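Local structure of cortical-lytic enzyme (Clostridium perfringens, 5JIP) at residues 150-155 against 175-180; 116-121 against 155-160; 129-134 against 168-173. The protein acts as a muramidase of glycoside hydrolase family 25, taking part in the hydrolysis of spore-cortex peptidoglycan during germination. One frame throughout, in Å; residues are numbered along the deposited sequence.

Three contacts in one TIM-barrel domain show how a barrel ties its strands, helices and connecting loops together. Contact 1 pairs strand 147-151 with strand 175-178 and takes in the start of helix 152-157. Contact 2 shares I155 and that helix with it and brings in the loop that leads to helix 124-142; their centres lie about 12 Å apart, and the ring of F154 packs against T116, P117 and T118. Contact 3 sets helix 124-142 on the loop before strand 175-178, its centre about 15 Å from each of the others. Along the chain the six segments interleave, so the region from 116 to 180 is repeatedly fastened to itself, away from the magnesium site.

Contact 1 of 3, residues 150-155 against 175-180; sequences TGLFFI and LWIAMY. With MES (2-(N-morpholino)-ethanesulfonic acid), chain D.
The carbonyl oxygen of A178 takes the backbone N-H of L152, with A178 O to L152 N at 2.9 Å. G151 CA lies close to the same oxygen and adds a CH...O contact. One step back, T150 O accepts from A178 N at 3.0 Å, while T150 N reaches W176 O at 3.2 Å. These bonds fix a parallel register of T150 with I177 and G151 with A178.

Beyond G151, the N-cap of helix 152-157, the side chain of L152, its CG anti to the backbone N (chi1 -178°), lies alongside that of M179, both pointing the same way, and L152 CD2 meets M179 SD at 3.7 Å. The other branch, L152 CD1, touches I177 CD1 at 4.2 Å.

A MES molecule, probably from the crystallisation liquor, bridges the two segments through its sulfonate: F153 N binds O1S at 3.0 Å and Y180 N binds O2S at 2.9 Å, while MES C7 sits over one face of the Y180 ring. Adjacent parallel strands joined through a helix form the beta-alpha-beta unit from which a TIM barrel is built.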
# COMPACT_ATOMS: atom_id res chain seq x y z
N THR A 150 3.98 25.21 -1.65
CA THR A 150 4.99 26.22 -1.87
C THR A 150 5.06 26.49 -3.36
O THR A 150 4.52 25.73 -4.16
CB THR A 150 6.36 25.78 -1.29
OG1 THR A 150 7.25 26.90 -1.27
CG2 THR A 150 6.96 24.71 -2.10
N GLY A 151 5.76 27.57 -3.73
CA GLY A 151 5.91 27.95 -5.12
C GLY A 151 7.22 27.45 -5.74
O GLY A 151 8.21 27.22 -5.05
N LEU A 152 7.20 27.31 -7.07
CA LEU A 152 8.40 26.93 -7.80
C LEU A 152 9.52 27.94 -7.58
O LEU A 152 10.67 27.56 -7.34
CB LEU A 152 8.08 26.79 -9.29
CG LEU A 152 9.23 26.33 -10.21
CD1 LEU A 152 9.79 25.01 -9.73
CD2 LEU A 152 8.82 26.21 -11.69
N PHE A 153 9.19 29.22 -7.64
CA PHE A 153 10.19 30.26 -7.39
C PHE A 153 10.83 30.09 -6.02
O PHE A 153 12.06 30.13 -5.88
CB PHE A 153 9.55 31.63 -7.53
CG PHE A 153 10.48 32.77 -7.23
CD1 PHE A 153 11.35 33.21 -8.20
CD2 PHE A 153 10.48 33.38 -5.99
CE1 PHE A 153 12.22 34.25 -7.94
CE2 PHE A 153 11.35 34.42 -5.73
CZ PHE A 153 12.21 34.86 -6.70
N PHE A 154 9.99 29.91 -5.00
CA PHE A 154 10.45 29.76 -3.62
C PHE A 154 11.39 28.57 -3.47
O PHE A 154 12.45 28.68 -2.84
CB PHE A 154 9.24 29.62 -2.71
CG PHE A 154 9.54 29.73 -1.25
CD1 PHE A 154 9.60 30.97 -0.65
CD2 PHE A 154 9.74 28.59 -0.47
CE1 PHE A 154 9.87 31.08 0.69
CE2 PHE A 154 10.01 28.70 0.88
CZ PHE A 154 10.08 29.94 1.47
N ILE A 155 11.02 27.41 -4.04
CA ILE A 155 11.90 26.25 -4.02
C ILE A 155 13.25 26.63 -4.60
O ILE A 155 14.30 26.28 -4.05
CB ILE A 155 11.25 25.06 -4.77
CG1 ILE A 155 10.06 24.51 -3.97
CG2 ILE A 155 12.25 23.95 -5.03
CD1 ILE A 155 9.22 23.49 -4.73
N LEU A 175 3.01 17.12 -2.34
CA LEU A 175 3.37 18.45 -2.82
C LEU A 175 2.21 19.12 -3.54
O LEU A 175 1.67 18.60 -4.53
CB LEU A 175 4.57 18.39 -3.76
CG LEU A 175 4.99 19.71 -4.39
CD1 LEU A 175 5.48 20.66 -3.34
CD2 LEU A 175 6.03 19.45 -5.44
N TRP A 176 1.88 20.31 -3.07
CA TRP A 176 0.99 21.25 -3.75
C TRP A 176 1.87 22.38 -4.27
O TRP A 176 2.35 23.23 -3.50
CB TRP A 176 -0.08 21.70 -2.78
CG TRP A 176 -1.08 22.70 -3.27
CD1 TRP A 176 -1.24 23.22 -4.53
CD2 TRP A 176 -2.08 23.29 -2.46
NE1 TRP A 176 -2.30 24.09 -4.55
CE2 TRP A 176 -2.82 24.17 -3.28
CE3 TRP A 176 -2.41 23.18 -1.11
CZ2 TRP A 176 -3.88 24.94 -2.79
CZ3 TRP A 176 -3.48 23.94 -0.62
CH2 TRP A 176 -4.19 24.81 -1.46
N ILE A 177 2.16 22.36 -5.56
CA ILE A 177 3.14 23.29 -6.12
C ILE A 177 2.41 24.40 -6.84
O ILE A 177 1.44 24.17 -7.58
CB ILE A 177 4.14 22.59 -7.06
CG1 ILE A 177 5.26 23.58 -7.41
CG2 ILE A 177 3.43 22.05 -8.30
CD1 ILE A 177 6.44 22.95 -8.12
N ALA A 178 2.87 25.62 -6.62
CA ALA A 178 2.37 26.78 -7.34
C ALA A 178 3.35 27.13 -8.45
O ALA A 178 4.54 27.32 -8.19
CB ALA A 178 2.21 27.96 -6.39
N MET A 179 2.85 27.20 -9.68
CA MET A 179 3.60 27.73 -10.81
C MET A 179 2.57 28.32 -11.76
O MET A 179 1.81 27.58 -12.39
CB MET A 179 4.41 26.66 -11.53
CG MET A 179 5.25 27.30 -12.64
SD MET A 179 5.72 26.07 -13.79
CE MET A 179 4.18 25.82 -14.67
N TYR A 180 2.59 29.64 -11.89
CA TYR A 180 1.56 30.38 -12.62
C TYR A 180 1.94 30.53 -14.09
O TYR A 180 2.99 31.08 -14.41
CB TYR A 180 1.36 31.75 -11.96
CG TYR A 180 0.93 31.69 -10.51
CD1 TYR A 180 0.38 30.53 -9.97
CD2 TYR A 180 1.04 32.79 -9.70
CE1 TYR A 180 -0.02 30.49 -8.63
CE2 TYR A 180 0.65 32.78 -8.41
CZ TYR A 180 0.12 31.63 -7.86
OH TYR A 180 -0.24 31.67 -6.54
O1 MES D . 2.59 33.03 -3.84
C2 MES D . 3.32 33.95 -4.66
C3 MES D . 3.57 33.41 -6.07
N4 MES D . 3.94 31.98 -6.07
C5 MES D . 3.20 31.12 -5.15
C6 MES D . 3.24 31.76 -3.77
C7 MES D . 4.07 31.39 -7.42
C8 MES D . 5.26 32.08 -8.09
S MES D . 5.79 31.15 -9.37
O1S MES D . 6.48 29.96 -8.79
O2S MES D . 4.64 30.81 -10.23
O3S MES D . 6.77 31.97 -10.13

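Contact 2 of 3, residues 116-121 against 155-160; sequences TPTDKS and IGLYDD
Y158 and P117 form the polar part of this contact, through a single short hydrogen bond: Y158 OH gives its proton to P117 O at 2.5 Å. The oxygen lies at the edge of the phenol ring, in the ring plane. Seen from the carbonyl the approach is less regular, for the hydroxyl stands 40° out of the carbonyl plane and so is not on a lone pair. With CG of Y158 anti to the carbonyl carbon (chi1 -78°), the ring extends from the residue after L157 toward the loop, and its far end arrives at the proline.

Van der Waals contacts accompany that bond. The pyrrolidine ring of P117, which follows a cis peptide, runs at about a right angle to the tyrosine side chain and brings its CG to 3.5 Å from Y158 OH. Toward the solvent-exposed side, one branch of L157 does the touching: its CD1 lies 3.9 Å from T118 CB and just as near to T118 CG2. The segment 116-121 belongs to the connection between strand 111-113 and helix 124-142, a beta-alpha loop of the TIM barrel, and here it leans on the end of the next helix along the chain, 152-157.

Hydrogen bonds inside each segment hold the partners in shape. D119 OD1 accepts from S121 N at 3.1 Å, making an Asx turn, and from S121 OG at 2.7 Å; both donors come from the same face of the carboxylate. Within 155-160, I155 O takes two backbone donors from opposite faces of its carbonyl plane, Y158 N and D160 N, each 3.0 Å from it. The ring of F154 also meets the phenol ring, with the planes at about 45°.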
# COMPACT_ATOMS: atom_id res chain seq x y z
N THR A 116 7.48 32.16 2.96
CA THR A 116 8.32 33.14 3.62
C THR A 116 9.34 32.37 4.46
O THR A 116 9.08 31.22 4.83
CB THR A 116 7.47 34.09 4.48
OG1 THR A 116 8.24 35.23 4.89
CG2 THR A 116 6.92 33.40 5.69
N PRO A 117 10.53 32.94 4.73
CA PRO A 117 11.06 34.23 4.26
C PRO A 117 11.70 34.10 2.90
O PRO A 117 12.15 33.01 2.52
CB PRO A 117 12.09 34.58 5.32
CG PRO A 117 12.65 33.24 5.72
CD PRO A 117 11.48 32.26 5.63
N THR A 118 11.74 35.21 2.16
CA THR A 118 12.41 35.27 0.87
C THR A 118 13.63 36.16 0.91
O THR A 118 14.16 36.53 -0.14
CB THR A 118 11.46 35.79 -0.21
OG1 THR A 118 10.96 37.08 0.18
CG2 THR A 118 10.30 34.82 -0.43
N ASP A 119 14.05 36.58 2.08
CA ASP A 119 15.32 37.26 2.18
C ASP A 119 16.36 36.16 2.42
O ASP A 119 16.10 34.98 2.15
CB ASP A 119 15.24 38.35 3.25
CG ASP A 119 14.81 37.85 4.59
OD1 ASP A 119 14.74 36.62 4.78
OD2 ASP A 119 14.56 38.69 5.47
N LYS A 120 17.53 36.51 2.91
CA LYS A 120 18.53 35.48 3.15
C LYS A 120 18.60 35.10 4.62
O LYS A 120 19.65 34.65 5.09
CB LYS A 120 19.90 35.95 2.66
CG LYS A 120 19.90 36.25 1.15
CD LYS A 120 21.11 35.61 0.46
CE LYS A 120 22.43 36.31 0.83
NZ LYS A 120 22.49 37.71 0.32
N SER A 121 17.48 35.25 5.36
CA SER A 121 17.56 35.13 6.81
C SER A 121 17.69 33.69 7.27
O SER A 121 18.21 33.46 8.37
CB SER A 121 16.34 35.79 7.47
OG SER A 121 15.14 35.21 7.02
N ILE A 155 11.02 27.41 -4.04
CA ILE A 155 11.90 26.25 -4.02
C ILE A 155 13.25 26.63 -4.60
O ILE A 155 14.30 26.28 -4.05
CB ILE A 155 11.25 25.06 -4.77
CG1 ILE A 155 10.06 24.51 -3.97
CG2 ILE A 155 12.25 23.95 -5.03
CD1 ILE A 155 9.22 23.49 -4.73
N GLY A 156 13.24 27.40 -5.69
CA GLY A 156 14.48 27.79 -6.35
C GLY A 156 15.35 28.70 -5.50
O GLY A 156 16.58 28.66 -5.60
N LEU A 157 14.73 29.52 -4.66
CA LEU A 157 15.49 30.36 -3.75
C LEU A 157 16.26 29.54 -2.73
O LEU A 157 17.24 30.01 -2.15
CB LEU A 157 14.57 31.30 -2.99
CG LEU A 157 14.11 32.58 -3.63
CD1 LEU A 157 13.14 33.22 -2.66
CD2 LEU A 157 15.28 33.50 -3.91
N TYR A 158 15.77 28.35 -2.42
CA TYR A 158 16.31 27.53 -1.35
C TYR A 158 16.99 26.28 -1.91
O TYR A 158 16.91 25.20 -1.32
CB TYR A 158 15.22 27.18 -0.35
CG TYR A 158 14.92 28.33 0.56
CD1 TYR A 158 15.71 28.57 1.68
CD2 TYR A 158 13.87 29.21 0.29
CE1 TYR A 158 15.45 29.63 2.52
CE2 TYR A 158 13.60 30.27 1.13
CZ TYR A 158 14.38 30.48 2.24
OH TYR A 158 14.13 31.53 3.08
N ASP A 159 17.64 26.43 -3.06
CA ASP A 159 18.50 25.38 -3.61
C ASP A 159 17.70 24.11 -3.88
O ASP A 159 18.17 23.01 -3.61
CB ASP A 159 19.66 25.04 -2.66
CG ASP A 159 20.67 26.15 -2.54
OD1 ASP A 159 21.23 26.56 -3.58
OD2 ASP A 159 20.91 26.59 -1.40
N ASP A 160 16.48 24.25 -4.39
CA ASP A 160 15.69 23.07 -4.71
C ASP A 160 15.30 22.31 -3.45
O ASP A 160 14.95 21.13 -3.52
CB ASP A 160 16.49 22.15 -5.65
CG ASP A 160 15.61 21.35 -6.62
OD1 ASP A 160 14.51 21.81 -6.96
OD2 ASP A 160 16.05 20.26 -7.09

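Contact 3 of 3, residues 129-134 against 168-173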
# COMPACT_ATOMS: atom_id res chain seq x y z
N ASN A 129 14.55 22.15 8.03
CA ASN A 129 14.41 21.64 9.38
C ASN A 129 13.13 22.15 10.05
O ASN A 129 12.47 21.42 10.80
CB ASN A 129 15.62 22.01 10.23
CG ASN A 129 16.81 21.12 9.96
OD1 ASN A 129 16.73 20.16 9.18
ND2 ASN A 129 17.92 21.43 10.61
N TRP A 130 12.79 23.42 9.83
CA TRP A 130 11.58 23.97 10.44
C TRP A 130 10.33 23.30 9.89
O TRP A 130 9.45 22.88 10.64
CB TRP A 130 11.54 25.49 10.22
CG TRP A 130 10.46 26.14 10.99
CD1 TRP A 130 10.57 26.76 12.21
CD2 TRP A 130 9.09 26.25 10.61
NE1 TRP A 130 9.34 27.23 12.60
CE2 TRP A 130 8.42 26.94 11.64
CE3 TRP A 130 8.35 25.83 9.49
CZ2 TRP A 130 7.04 27.23 11.57
CZ3 TRP A 130 7.00 26.11 9.43
CH2 TRP A 130 6.36 26.81 10.47
N ILE A 131 10.25 23.16 8.56
CA ILE A 131 9.12 22.47 7.94
C ILE A 131 9.03 21.04 8.45
O ILE A 131 7.95 20.55 8.81
CB ILE A 131 9.26 22.51 6.42
CG1 ILE A 131 9.22 23.96 5.95
CG2 ILE A 131 8.19 21.62 5.75
CD1 ILE A 131 9.57 24.09 4.49
N ASP A 132 10.16 20.34 8.46
CA ASP A 132 10.22 18.94 8.86
C ASP A 132 9.77 18.77 10.31
O ASP A 132 9.10 17.79 10.65
CB ASP A 132 11.66 18.47 8.66
CG ASP A 132 11.78 16.96 8.50
OD1 ASP A 132 10.79 16.29 8.15
OD2 ASP A 132 12.90 16.47 8.72
N ARG A 133 10.12 19.72 11.18
CA ARG A 133 9.68 19.63 12.56
C ARG A 133 8.18 19.84 12.66
O ARG A 133 7.49 19.15 13.43
CB ARG A 133 10.42 20.68 13.41
CG ARG A 133 9.88 20.83 14.83
CD ARG A 133 10.07 19.57 15.68
NE ARG A 133 11.48 19.20 15.75
CZ ARG A 133 12.33 19.61 16.70
NH1 ARG A 133 13.60 19.21 16.67
NH2 ARG A 133 11.91 20.40 17.68
N PHE A 134 7.66 20.81 11.91
CA PHE A 134 6.22 21.04 11.85
C PHE A 134 5.52 19.77 11.38
O PHE A 134 4.58 19.28 12.03
CB PHE A 134 5.92 22.21 10.92
CG PHE A 134 4.46 22.64 10.91
CD1 PHE A 134 3.48 21.87 10.29
CD2 PHE A 134 4.08 23.83 11.52
CE1 PHE A 134 2.13 22.28 10.29
CE2 PHE A 134 2.73 24.25 11.51
CZ PHE A 134 1.77 23.47 10.90
N TYR A 168 16.87 15.38 0.06
CA TYR A 168 15.61 16.14 -0.01
C TYR A 168 14.71 15.58 1.09
O TYR A 168 13.90 14.69 0.83
CB TYR A 168 14.95 15.99 -1.37
CG TYR A 168 15.77 16.50 -2.52
CD1 TYR A 168 15.72 17.84 -2.88
CD2 TYR A 168 16.57 15.63 -3.25
CE1 TYR A 168 16.46 18.31 -3.95
CE2 TYR A 168 17.32 16.09 -4.31
CZ TYR A 168 17.27 17.43 -4.66
OH TYR A 168 18.00 17.89 -5.72
N PRO A 169 14.84 16.07 2.33
CA PRO A 169 14.07 15.49 3.43
C PRO A 169 12.56 15.67 3.30
O PRO A 169 11.82 14.93 3.96
CB PRO A 169 14.60 16.24 4.66
CG PRO A 169 15.97 16.78 4.24
CD PRO A 169 15.80 17.10 2.79
N LEU A 170 12.08 16.63 2.53
CA LEU A 170 10.63 16.83 2.43
C LEU A 170 10.00 16.11 1.24
O LEU A 170 8.78 16.25 1.04
CB LEU A 170 10.33 18.32 2.33
CG LEU A 170 10.97 19.18 3.40
CD1 LEU A 170 10.67 20.64 3.12
CD2 LEU A 170 10.58 18.76 4.82
N SER A 171 10.77 15.34 0.47
CA SER A 171 10.29 14.79 -0.79
C SER A 171 9.26 13.69 -0.60
O SER A 171 8.67 13.22 -1.58
CB SER A 171 11.47 14.27 -1.63
OG SER A 171 12.14 13.17 -1.02
N ASP A 172 9.06 13.24 0.63
CA ASP A 172 8.02 12.27 0.91
C ASP A 172 6.72 12.97 1.31
O ASP A 172 5.69 12.30 1.40
CB ASP A 172 8.45 11.28 2.00
CG ASP A 172 8.60 11.91 3.37
OD1 ASP A 172 9.12 13.05 3.47
OD2 ASP A 172 8.19 11.24 4.35
N MET A 173 6.72 14.28 1.46
CA MET A 173 5.46 14.99 1.69
C MET A 173 4.66 15.06 0.39
O MET A 173 5.22 15.23 -0.68
CB MET A 173 5.72 16.41 2.21
CG MET A 173 6.49 16.43 3.50
SD MET A 173 6.62 18.11 4.14
CE MET A 173 4.91 18.42 4.66
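The first torsions of I131 and L170 turn their methyls toward each other. In I131, CG1 is anti to the carbonyl carbon (chi1 -62°), which leaves CG2 anti to the backbone N and facing the other segment. L170 has its CG anti to the carbonyl carbon (chi1 -51°), and its two methyls reach the helix although its CB sets off to one side of the helix segment. The result joins a helix of the TIM barrel, 124-142, to the loop that precedes strand 175-178, part of an alpha-beta loop, here folded into two overlapping type I turns, Y168 to S171 and L170 to M173.

No hydrogen bond links the two segments; the contact rests on carbon and sulfur. The side chains of I131 and L170 cross at about a right angle, and I131 CG2 fits against both leucine methyls, 3.7 Å from L170 CD1 and 3.8 Å from L170 CD2. The second methyl also serves D132: L170 CD2 lies 4.0 Å from D132 CB. On the loop side, Y168 O accepts from both S171 N and S171 OG, the hydroxyl in the carbonyl plane at 3.0 Å from Y168 O, which braces the first turn.

The acidic groups D132 and D172, though like in charge, are both drawn to R135, which makes a salt bridge with each and would be expected to offset their repulsion. D132 OD1 has a further salt bridge to K280 of the second subunit, so the edge of this contact also lies at the dimer interface. Deeper in, M173 SD rests 4.2 Å from I131 CG2.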